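Local coordinates for putative N-acetyl-gamma-glutamyl-phosphate reductase (Arabidopsis thaliana, PDB 1XYG), which probably catalyses the NADPH-dependent reduction of N-acetyl-L-glutamyl 5-phosphate to the matching semialdehyde, a step of arginine biosynthesis, at residues V134-E139 with A155-N160; K107-S112 with Q338-M343; L144-R149 with E281-V286. One frame throughout, in Å; residues are numbered along the deposited sequence.

Contact 1 of 3, residues V134-E139 with A155-N160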
loop_
_atom_site.group_PDB
_atom_site.type_symbol
_atom_site.label_atom_id
_atom_site.label_comp_id
_atom_site.label_asym_id
_atom_site.label_seq_id
_atom_site.Cartn_x
_atom_site.Cartn_y
_atom_site.Cartn_z
ATOM N N VAL A 134 40.759 14.413 7.590
ATOM C CA VAL A 134 41.607 13.982 6.484
ATOM C C VAL A 134 42.571 12.838 6.796
ATOM O O VAL A 134 42.671 11.888 6.020
ATOM C CB VAL A 134 42.417 15.172 5.920
ATOM C CG1 VAL A 134 43.374 14.689 4.837
ATOM C CG2 VAL A 134 41.478 16.220 5.348
ATOM N N GLU A 135 43.291 12.939 7.913
ATOM C CA GLU A 135 44.255 11.907 8.302
ATOM C C GLU A 135 43.592 10.575 8.626
ATOM O O GLU A 135 43.991 9.529 8.114
ATOM C CB GLU A 135 45.077 12.336 9.527
ATOM C CG GLU A 135 46.297 13.223 9.288
ATOM C CD GLU A 135 46.879 13.104 7.900
ATOM O OE1 GLU A 135 47.151 11.975 7.458
ATOM O OE2 GLU A 135 47.073 14.152 7.254
ATOM N N LEU A 136 42.601 10.617 9.506
ATOM C CA LEU A 136 41.884 9.414 9.911
ATOM C C LEU A 136 41.348 8.681 8.689
ATOM O O LEU A 136 41.323 7.451 8.648
ATOM C CB LEU A 136 40.722 9.779 10.842
ATOM C CG LEU A 136 39.949 8.605 11.456
ATOM C CD1 LEU A 136 40.924 7.697 12.171
ATOM C CD2 LEU A 136 38.897 9.114 12.430
ATOM N N GLN A 137 40.944 9.451 7.684
ATOM C CA GLN A 137 40.390 8.891 6.460
ATOM C C GLN A 137 41.241 7.821 5.796
ATOM O O GLN A 137 40.708 6.869 5.226
ATOM C CB GLN A 137 40.125 9.988 5.433
ATOM C CG GLN A 137 39.581 9.419 4.131
ATOM C CD GLN A 137 38.208 8.816 4.317
ATOM O OE1 GLN A 137 37.270 9.513 4.694
ATOM N NE2 GLN A 137 38.083 7.522 4.061
ATOM N N LYS A 138 42.560 7.960 5.865
ATOM C CA LYS A 138 43.413 6.977 5.218
ATOM C C LYS A 138 43.523 5.618 5.882
ATOM O O LYS A 138 44.100 4.695 5.306
ATOM C CB LYS A 138 44.818 7.522 4.954
ATOM C CG LYS A 138 45.340 8.650 5.792
ATOM C CD LYS A 138 46.453 9.280 4.959
ATOM C CE LYS A 138 47.407 10.165 5.716
ATOM N NZ LYS A 138 48.176 10.981 4.736
ATOM N N GLU A 139 42.968 5.474 7.078
ATOM C CA GLU A 139 43.025 4.179 7.738
ATOM C C GLU A 139 41.651 3.506 7.695
ATOM O O GLU A 139 41.465 2.408 8.219
ATOM C CB GLU A 139 43.508 4.328 9.178
ATOM C CG GLU A 139 42.523 4.941 10.134
ATOM C CD GLU A 139 43.015 4.842 11.561
ATOM O OE1 GLU A 139 43.938 5.604 11.934
ATOM O OE2 GLU A 139 42.485 3.984 12.302
ATOM N N ALA A 155 40.534 -3.817 10.494
ATOM C CA ALA A 155 40.335 -2.372 10.520
ATOM C C ALA A 155 39.744 -1.953 11.859
ATOM O O ALA A 155 39.064 -2.739 12.518
ATOM C CB ALA A 155 39.408 -1.947 9.394
ATOM N N ARG A 156 40.019 -0.719 12.264
ATOM C CA ARG A 156 39.486 -0.197 13.521
ATOM C C ARG A 156 38.249 0.630 13.191
ATOM O O ARG A 156 37.249 0.606 13.908
ATOM C CB ARG A 156 40.518 0.692 14.228
ATOM C CG ARG A 156 40.047 1.198 15.592
ATOM C CD ARG A 156 41.078 2.085 16.274
ATOM N NE ARG A 156 41.047 3.463 15.788
ATOM C CZ ARG A 156 40.132 4.362 16.141
ATOM N NH1 ARG A 156 39.163 4.033 16.990
ATOM N NH2 ARG A 156 40.188 5.592 15.653
ATOM N N LEU A 157 38.337 1.367 12.088
ATOM C CA LEU A 157 37.244 2.212 11.630
ATOM C C LEU A 157 36.789 1.768 10.244
ATOM O O LEU A 157 37.560 1.795 9.275
ATOM C CB LEU A 157 37.683 3.678 11.580
ATOM C CG LEU A 157 36.647 4.670 11.031
ATOM C CD1 LEU A 157 35.432 4.728 11.962
ATOM C CD2 LEU A 157 37.277 6.050 10.889
ATOM N N VAL A 158 35.532 1.351 10.156
ATOM C CA VAL A 158 34.979 0.902 8.891
ATOM C C VAL A 158 33.846 1.804 8.429
ATOM O O VAL A 158 32.972 2.173 9.214
ATOM C CB VAL A 158 34.460 -0.556 8.982
ATOM C CG1 VAL A 158 33.640 -0.903 7.731
ATOM C CG2 VAL A 158 35.636 -1.517 9.101
ATOM N N ALA A 159 33.887 2.172 7.153
ATOM C CA ALA A 159 32.849 3.010 6.567
ATOM C C ALA A 159 31.854 2.049 5.932
ATOM O O ALA A 159 32.159 1.416 4.916
ATOM C CB ALA A 159 33.449 3.936 5.503
ATOM N N ASN A 160 30.684 1.913 6.543
ATOM C CA ASN A 160 29.668 1.011 6.016
ATOM C C ASN A 160 29.115 1.605 4.724
ATOM O O ASN A 160 28.697 2.764 4.695
ATOM C CB ASN A 160 28.543 0.817 7.038
ATOM C CG ASN A 160 27.821 -0.509 6.855
ATOM O OD1 ASN A 160 28.450 -1.565 6.813
ATOM N ND2 ASN A 160 26.503 -0.461 6.745
HETATM O O HOH W 1 43.372 5.889 14.977
HETATM O O HOH W 2 41.004 1.655 10.820
HETATM O O HOH W 3 43.859 3.310 14.506
#
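L136 and L157 form the tight, apolar part of this contact. One methyl of L157 does the touching: L157 CD2 lies 3.7 Å from L136 CG and 3.8 Å from L136 CD2. The two side chains cross at about a right angle. The chi1 of L136 (-175°) sets CG opposite the backbone N, and the end of the side chain comes closer to L157 than its base does. The other methyl of L136, CD1, lies 4.1 Å from R156 NH2.

The other side is charged, wet and loose. E139 is exposed and reaches R156 through a long salt bridge, with E139 OE2 3.8 Å from R156 NE. The carboxylate and guanidinium planes stand 89° apart, so the two groups do not pair side by side. Waters fill in between them. Water 3 lies at the guanidinium edge, in its plane. It accepts from R156 NE at 3.1 Å and donates to E139 OE2 at 2.7 Å. Water 1 makes a second bridge, donating to E139 OE1 and accepting from R156 NH2. Water 2 ties in the backbone: it donates to both O and OE2 of E139 and accepts from R156 N. R156 also has a direct partner: NH1 is hydrogen-bonded to L106 O.

Strand 157-159 runs between strands 107-110 and 141-142 in the parallel sheet of the Rossmann-type NAD-binding domain. The short helix 134-137 leads into strand 141-142 at the sheet edge and lays L136 against L157. I99 of helix 95-100 touches both leucines. F115 meets L136, while V140 and I108 pack on L157.

Contact 2 of 3, residues K107-S112 with Q338-M343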
loop_
_atom_site.group_PDB
_atom_site.type_symbol
_atom_site.label_atom_id
_atom_site.label_comp_id
_atom_site.label_asym_id
_atom_site.label_seq_id
_atom_site.Cartn_x
_atom_site.Cartn_y
_atom_site.Cartn_z
ATOM N N LYS A 107 36.368 -0.102 18.380
ATOM C CA LYS A 107 36.229 -0.587 17.012
ATOM C C LYS A 107 34.991 0.185 16.548
ATOM O O LYS A 107 33.963 0.188 17.226
ATOM C CB LYS A 107 35.973 -2.097 16.978
ATOM C CG LYS A 107 37.215 -2.946 17.238
ATOM C CD LYS A 107 38.274 -2.716 16.174
ATOM C CE LYS A 107 39.498 -3.593 16.391
ATOM N NZ LYS A 107 39.163 -5.038 16.304
ATOM N N ILE A 108 35.086 0.840 15.399
ATOM C CA ILE A 108 33.981 1.659 14.919
ATOM C C ILE A 108 33.454 1.349 13.524
ATOM O O ILE A 108 34.219 1.178 12.573
ATOM C CB ILE A 108 34.371 3.162 14.925
ATOM C CG1 ILE A 108 34.877 3.574 16.308
ATOM C CG2 ILE A 108 33.174 4.018 14.524
ATOM C CD1 ILE A 108 35.577 4.919 16.317
ATOM N N VAL A 109 32.134 1.281 13.412
ATOM C CA VAL A 109 31.501 1.067 12.127
ATOM C C VAL A 109 30.575 2.253 11.907
ATOM O O VAL A 109 29.544 2.392 12.570
ATOM C CB VAL A 109 30.695 -0.250 12.061
ATOM C CG1 VAL A 109 29.848 -0.270 10.778
ATOM C CG2 VAL A 109 31.660 -1.444 12.039
ATOM N N ASP A 110 30.974 3.127 10.993
ATOM C CA ASP A 110 30.186 4.307 10.683
ATOM C C ASP A 110 29.232 4.010 9.540
ATOM O O ASP A 110 29.663 3.636 8.452
ATOM C CB ASP A 110 31.097 5.476 10.296
ATOM C CG ASP A 110 30.309 6.715 9.881
ATOM O OD1 ASP A 110 29.228 6.947 10.454
ATOM O OD2 ASP A 110 30.773 7.462 8.993
ATOM N N LEU A 111 27.936 4.169 9.790
ATOM C CA LEU A 111 26.943 3.918 8.756
ATOM C C LEU A 111 26.710 5.129 7.859
ATOM O O LEU A 111 26.036 5.017 6.832
ATOM C CB LEU A 111 25.612 3.478 9.370
ATOM C CG LEU A 111 25.572 2.016 9.806
ATOM C CD1 LEU A 111 26.151 1.882 11.207
ATOM C CD2 LEU A 111 24.139 1.518 9.763
ATOM N N SER A 112 27.270 6.278 8.239
ATOM C CA SER A 112 27.105 7.490 7.436
ATOM C C SER A 112 27.991 7.367 6.200
ATOM O O SER A 112 28.709 6.386 6.036
ATOM C CB SER A 112 27.521 8.737 8.218
ATOM O OG SER A 112 28.902 9.004 8.033
ATOM N N GLN A 338 27.401 -7.189 10.121
ATOM C CA GLN A 338 28.191 -8.211 9.444
ATOM C C GLN A 338 29.665 -7.840 9.566
ATOM O O GLN A 338 30.512 -8.694 9.802
ATOM C CB GLN A 338 27.806 -8.298 7.963
ATOM C CG GLN A 338 28.291 -9.568 7.255
ATOM C CD GLN A 338 27.833 -9.647 5.805
ATOM O OE1 GLN A 338 26.804 -9.078 5.437
ATOM N NE2 GLN A 338 28.588 -10.365 4.982
ATOM N N ASN A 339 29.961 -6.554 9.417
ATOM C CA ASN A 339 31.335 -6.067 9.508
ATOM C C ASN A 339 31.862 -6.098 10.938
ATOM O O ASN A 339 32.988 -6.532 11.181
ATOM C CB ASN A 339 31.443 -4.639 8.968
ATOM C CG ASN A 339 31.359 -4.579 7.463
ATOM O OD1 ASN A 339 31.938 -5.420 6.761
ATOM N ND2 ASN A 339 30.651 -3.571 6.950
ATOM N N LEU A 340 31.054 -5.643 11.889
ATOM C CA LEU A 340 31.505 -5.636 13.271
ATOM C C LEU A 340 31.775 -7.051 13.759
ATOM O O LEU A 340 32.707 -7.264 14.528
ATOM C CB LEU A 340 30.487 -4.963 14.188
ATOM C CG LEU A 340 31.010 -4.740 15.617
ATOM C CD1 LEU A 340 32.180 -3.756 15.589
ATOM C CD2 LEU A 340 29.906 -4.197 16.507
ATOM N N ASN A 341 30.967 -8.014 13.318
ATOM C CA ASN A 341 31.173 -9.395 13.732
ATOM C C ASN A 341 32.613 -9.825 13.494
ATOM O O ASN A 341 33.312 -10.200 14.436
ATOM C CB ASN A 341 30.224 -10.352 12.999
ATOM C CG ASN A 341 28.843 -10.437 13.665
ATOM O OD1 ASN A 341 28.716 -10.281 14.886
ATOM N ND2 ASN A 341 27.811 -10.705 12.868
ATOM N N ILE A 342 33.061 -9.754 12.244
ATOM C CA ILE A 342 34.416 -10.167 11.912
ATOM C C ILE A 342 35.495 -9.251 12.492
ATOM O O ILE A 342 36.610 -9.698 12.767
ATOM C CB ILE A 342 34.600 -10.293 10.381
ATOM C CG1 ILE A 342 34.361 -8.948 9.694
ATOM C CG2 ILE A 342 33.624 -11.335 9.832
ATOM C CD1 ILE A 342 34.585 -8.989 8.194
ATOM N N MET A 343 35.171 -7.976 12.687
ATOM C CA MET A 343 36.131 -7.034 13.256
ATOM C C MET A 343 36.451 -7.424 14.696
ATOM O O MET A 343 37.554 -7.185 15.182
ATOM C CB MET A 343 35.566 -5.613 13.231
ATOM C CG MET A 343 35.553 -4.972 11.853
ATOM S SD MET A 343 34.438 -3.558 11.773
ATOM C CE MET A 343 35.478 -2.233 12.457
#
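M343 and V109 meet at the centre of this buried contact. The sulfur leads: M343 SD is 3.5 Å from V109 CG2. The methyl continues past it, with M343 CE 3.9 Å from V109 CG2 and 3.6 Å from I108 O. The bend at chi3 of M343 (83°) turns this methyl back onto the strand backbone. The same V109 methyl also meets L340, with V109 CG2 4.3 Å from L340 CD1. N339 CB comes near it as well, so one branch of the valine serves three helix residues. At one end the K107 side chain, bent at chi2 and chi4, brings NZ to the last residue of the helix. K107 NZ makes a weak hydrogen bond to M343 O, at 2.9 Å. A lysine charge here is likely to suit the carbonyl end of the helix dipole.

Strand 107-110 is an inner strand of the parallel Rossmann-type sheet. Helix 329-343 comes more than 200 residues later in the chain and packs on this sheet. Such a return of the C-terminal helix to the nucleotide-binding domain is known in the semialdehyde dehydrogenase family. The strand and helix segments run nearly antiparallel, at 165°, with their axes 9.0 Å apart.

Further out, strand 85-88 holds the valine in place. The backbone of V109 bonds to V86 and C88, and F87 touches its side chain. L340 packs on A85 and F87 of the same strand. On the helix, N339 is fixed through T145 OG1 and G143 O. Past the strand end, D110 holds the chain in an Asx turn. S112 N bonds to D110 OD1 at 3.0 Å, from above the carboxylate plane. S112 OG donates to D110 OD2 on the syn side, and also bonds D114 N.

Contact 3 of 3, residues L144-R149 with E281-V286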
loop_
_atom_site.group_PDB
_atom_site.type_symbol
_atom_site.label_atom_id
_atom_site.label_comp_id
_atom_site.label_asym_id
_atom_site.label_seq_id
_atom_site.Cartn_x
_atom_site.Cartn_y
_atom_site.Cartn_z
ATOM N N LEU A 144 32.202 -3.222 2.365
ATOM C CA LEU A 144 31.444 -4.107 1.478
ATOM C C LEU A 144 32.004 -5.496 1.806
ATOM O O LEU A 144 32.904 -6.011 1.132
ATOM C CB LEU A 144 31.678 -3.735 0.004
ATOM C CG LEU A 144 30.825 -4.507 -1.017
ATOM C CD1 LEU A 144 29.352 -4.419 -0.642
ATOM C CD2 LEU A 144 31.051 -3.937 -2.415
ATOM N N THR A 145 31.451 -6.082 2.863
ATOM C CA THR A 145 31.894 -7.364 3.397
ATOM C C THR A 145 32.399 -8.463 2.458
ATOM O O THR A 145 33.554 -8.882 2.578
ATOM C CB THR A 145 30.824 -7.959 4.334
ATOM O OG1 THR A 145 30.172 -6.895 5.044
ATOM C CG2 THR A 145 31.492 -8.886 5.355
ATOM N N GLU A 146 31.565 -8.934 1.537
ATOM C CA GLU A 146 31.987 -10.006 0.636
ATOM C C GLU A 146 33.180 -9.671 -0.254
ATOM O O GLU A 146 33.861 -10.568 -0.745
ATOM C CB GLU A 146 30.817 -10.464 -0.243
ATOM C CG GLU A 146 29.693 -11.169 0.500
ATOM C CD GLU A 146 28.866 -10.228 1.374
ATOM O OE1 GLU A 146 28.916 -8.991 1.161
ATOM O OE2 GLU A 146 28.147 -10.727 2.264
ATOM N N ILE A 147 33.440 -8.387 -0.462
ATOM C CA ILE A 147 34.553 -7.970 -1.307
ATOM C C ILE A 147 35.834 -7.626 -0.526
ATOM O O ILE A 147 36.931 -8.040 -0.911
ATOM C CB ILE A 147 34.163 -6.730 -2.163
ATOM C CG1 ILE A 147 32.865 -6.996 -2.938
ATOM C CG2 ILE A 147 35.279 -6.389 -3.127
ATOM C CD1 ILE A 147 32.976 -8.025 -4.034
ATOM N N LEU A 148 35.702 -6.869 0.562
ATOM C CA LEU A 148 36.879 -6.464 1.340
ATOM C C LEU A 148 36.982 -7.130 2.714
ATOM O O LEU A 148 37.606 -6.593 3.630
ATOM C CB LEU A 148 36.881 -4.938 1.495
ATOM C CG LEU A 148 36.920 -4.132 0.187
ATOM C CD1 LEU A 148 36.754 -2.649 0.462
ATOM C CD2 LEU A 148 38.241 -4.387 -0.514
ATOM N N ARG A 149 36.377 -8.304 2.843
ATOM C CA ARG A 149 36.385 -9.038 4.098
ATOM C C ARG A 149 37.733 -9.011 4.829
ATOM O O ARG A 149 37.810 -8.598 5.990
ATOM C CB ARG A 149 35.982 -10.492 3.862
ATOM C CG ARG A 149 35.499 -11.158 5.132
ATOM C CD ARG A 149 35.531 -12.638 5.002
ATOM N NE ARG A 149 35.160 -13.067 3.661
ATOM C CZ ARG A 149 33.918 -13.147 3.202
ATOM N NH1 ARG A 149 32.889 -12.820 3.974
ATOM N NH2 ARG A 149 33.711 -13.591 1.971
ATOM N N GLU A 281 29.585 -18.590 -4.614
ATOM C CA GLU A 281 29.084 -19.927 -4.304
ATOM C C GLU A 281 29.058 -20.297 -2.818
ATOM O O GLU A 281 28.137 -20.975 -2.369
ATOM C CB GLU A 281 29.890 -20.966 -5.067
ATOM C CG GLU A 281 31.296 -21.093 -4.572
ATOM C CD GLU A 281 32.128 -21.977 -5.458
ATOM O OE1 GLU A 281 31.663 -23.086 -5.791
ATOM O OE2 GLU A 281 33.251 -21.563 -5.815
ATOM N N ASP A 282 30.058 -19.866 -2.055
ATOM C CA ASP A 282 30.089 -20.190 -0.629
ATOM C C ASP A 282 29.689 -19.021 0.268
ATOM O O ASP A 282 29.916 -19.045 1.478
ATOM C CB ASP A 282 31.478 -20.689 -0.231
ATOM C CG ASP A 282 31.833 -21.996 -0.901
ATOM O OD1 ASP A 282 31.041 -22.957 -0.776
ATOM O OD2 ASP A 282 32.896 -22.064 -1.555
ATOM N N GLU A 283 29.088 -18.001 -0.331
ATOM C CA GLU A 283 28.661 -16.826 0.414
ATOM C C GLU A 283 27.235 -16.977 0.899
ATOM O O GLU A 283 26.313 -17.174 0.108
ATOM C CB GLU A 283 28.791 -15.583 -0.461
ATOM C CG GLU A 283 30.235 -15.255 -0.801
ATOM C CD GLU A 283 31.022 -14.724 0.390
ATOM O OE1 GLU A 283 30.474 -14.684 1.511
ATOM O OE2 GLU A 283 32.199 -14.340 0.199
ATOM N N GLU A 284 27.062 -16.888 2.212
ATOM C CA GLU A 284 25.747 -17.006 2.826
ATOM C C GLU A 284 24.756 -15.935 2.352
ATOM O O GLU A 284 23.633 -16.245 1.959
ATOM C CB GLU A 284 25.881 -16.918 4.353
ATOM C CG GLU A 284 24.555 -16.864 5.115
ATOM C CD GLU A 284 23.695 -18.106 4.910
ATOM O OE1 GLU A 284 24.219 -19.124 4.415
ATOM O OE2 GLU A 284 22.495 -18.069 5.250
ATOM N N PHE A 285 25.189 -14.680 2.366
ATOM C CA PHE A 285 24.309 -13.573 2.015
ATOM C C PHE A 285 24.138 -13.132 0.573
ATOM O O PHE A 285 23.295 -12.285 0.286
ATOM C CB PHE A 285 24.686 -12.386 2.879
ATOM C CG PHE A 285 24.607 -12.690 4.342
ATOM C CD1 PHE A 285 23.379 -13.017 4.922
ATOM C CD2 PHE A 285 25.755 -12.706 5.129
ATOM C CE1 PHE A 285 23.294 -13.361 6.269
ATOM C CE2 PHE A 285 25.683 -13.048 6.479
ATOM C CZ PHE A 285 24.454 -13.375 7.049
ATOM N N VAL A 286 24.917 -13.690 -0.340
ATOM C CA VAL A 286 24.786 -13.322 -1.737
ATOM C C VAL A 286 24.406 -14.566 -2.533
ATOM O O VAL A 286 25.194 -15.493 -2.673
ATOM C CB VAL A 286 26.106 -12.726 -2.273
ATOM C CG1 VAL A 286 25.915 -12.216 -3.703
ATOM C CG2 VAL A 286 26.577 -11.612 -1.348
HETATM O O HOH W 4 28.114 -13.688 2.532
#
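R149 and E283 meet as flat groups edge on, with guanidinium and carboxylate planes only 24° apart. The two side chains come from opposite directions. R149 NH2 donates to E283 OE2 in a salt bridge modelled at 2.4 Å, so short that its exact length is doubtful. T145 O lies over one guanidinium face, offset toward the rim. The F285 ring has E284 CG over the centre of one face and E146 OE2 near its plane, at the edge. The E146 carboxylate stands at 84° to that ring.

E146 lies beside the ion pair. Its chi1 (-68°) sets CG beside the backbone N, where E146 CG packs 3.6 Å from V286 CG2. E146 OE2 and E283 OE1 are like charges 4.7 Å apart. Water 4 donates to both, at 3.0 Å to E146 OE2 and 2.8 Å to E283 OE1, and accepts from F285 N. The link probably eases their repulsion.

Here the start of helix 145-153, in the NAD-binding domain, faces the loop that enters edge strand 286-288 of the mixed sheet in the dimerisation domain. L144 holds the N-cap position, and its O accepts from both I147 N and L148 N.

Beyond the pair, R149 NH1 makes a second salt bridge to E348. A methionine in place of R149 would probably leave E283 and E348 without their shared positive mate. E146 OE1 has its own salt bridge to K330, and Q338 NE2 bonds to E146 OE2. Y280 of helix 269-280 touches both E146 and V286.

Overall arrangement
Contact 2 is the deepest of the three, its centre about 11 Å from the centre of the chain, and mostly apolar. Contact 1 lies further out and is partly exposed; its salt bridge is long and bridged by several waters. Contact 3 is buried yet mainly ionic. Contacts 1 and 2 share one sheet: strands 157-159 and 107-110 are neighbours, joined by backbone bonds at I108, and M343 also packs on V158. Contacts 2 and 3 meet through polar side chains of helix 329-343 and the start of helix 145-153. Contacts 1 and 3 do not touch, though helix 145-153 runs on to strand 157-159. Contact 3 joins the NAD-binding domain to the dimerisation domain.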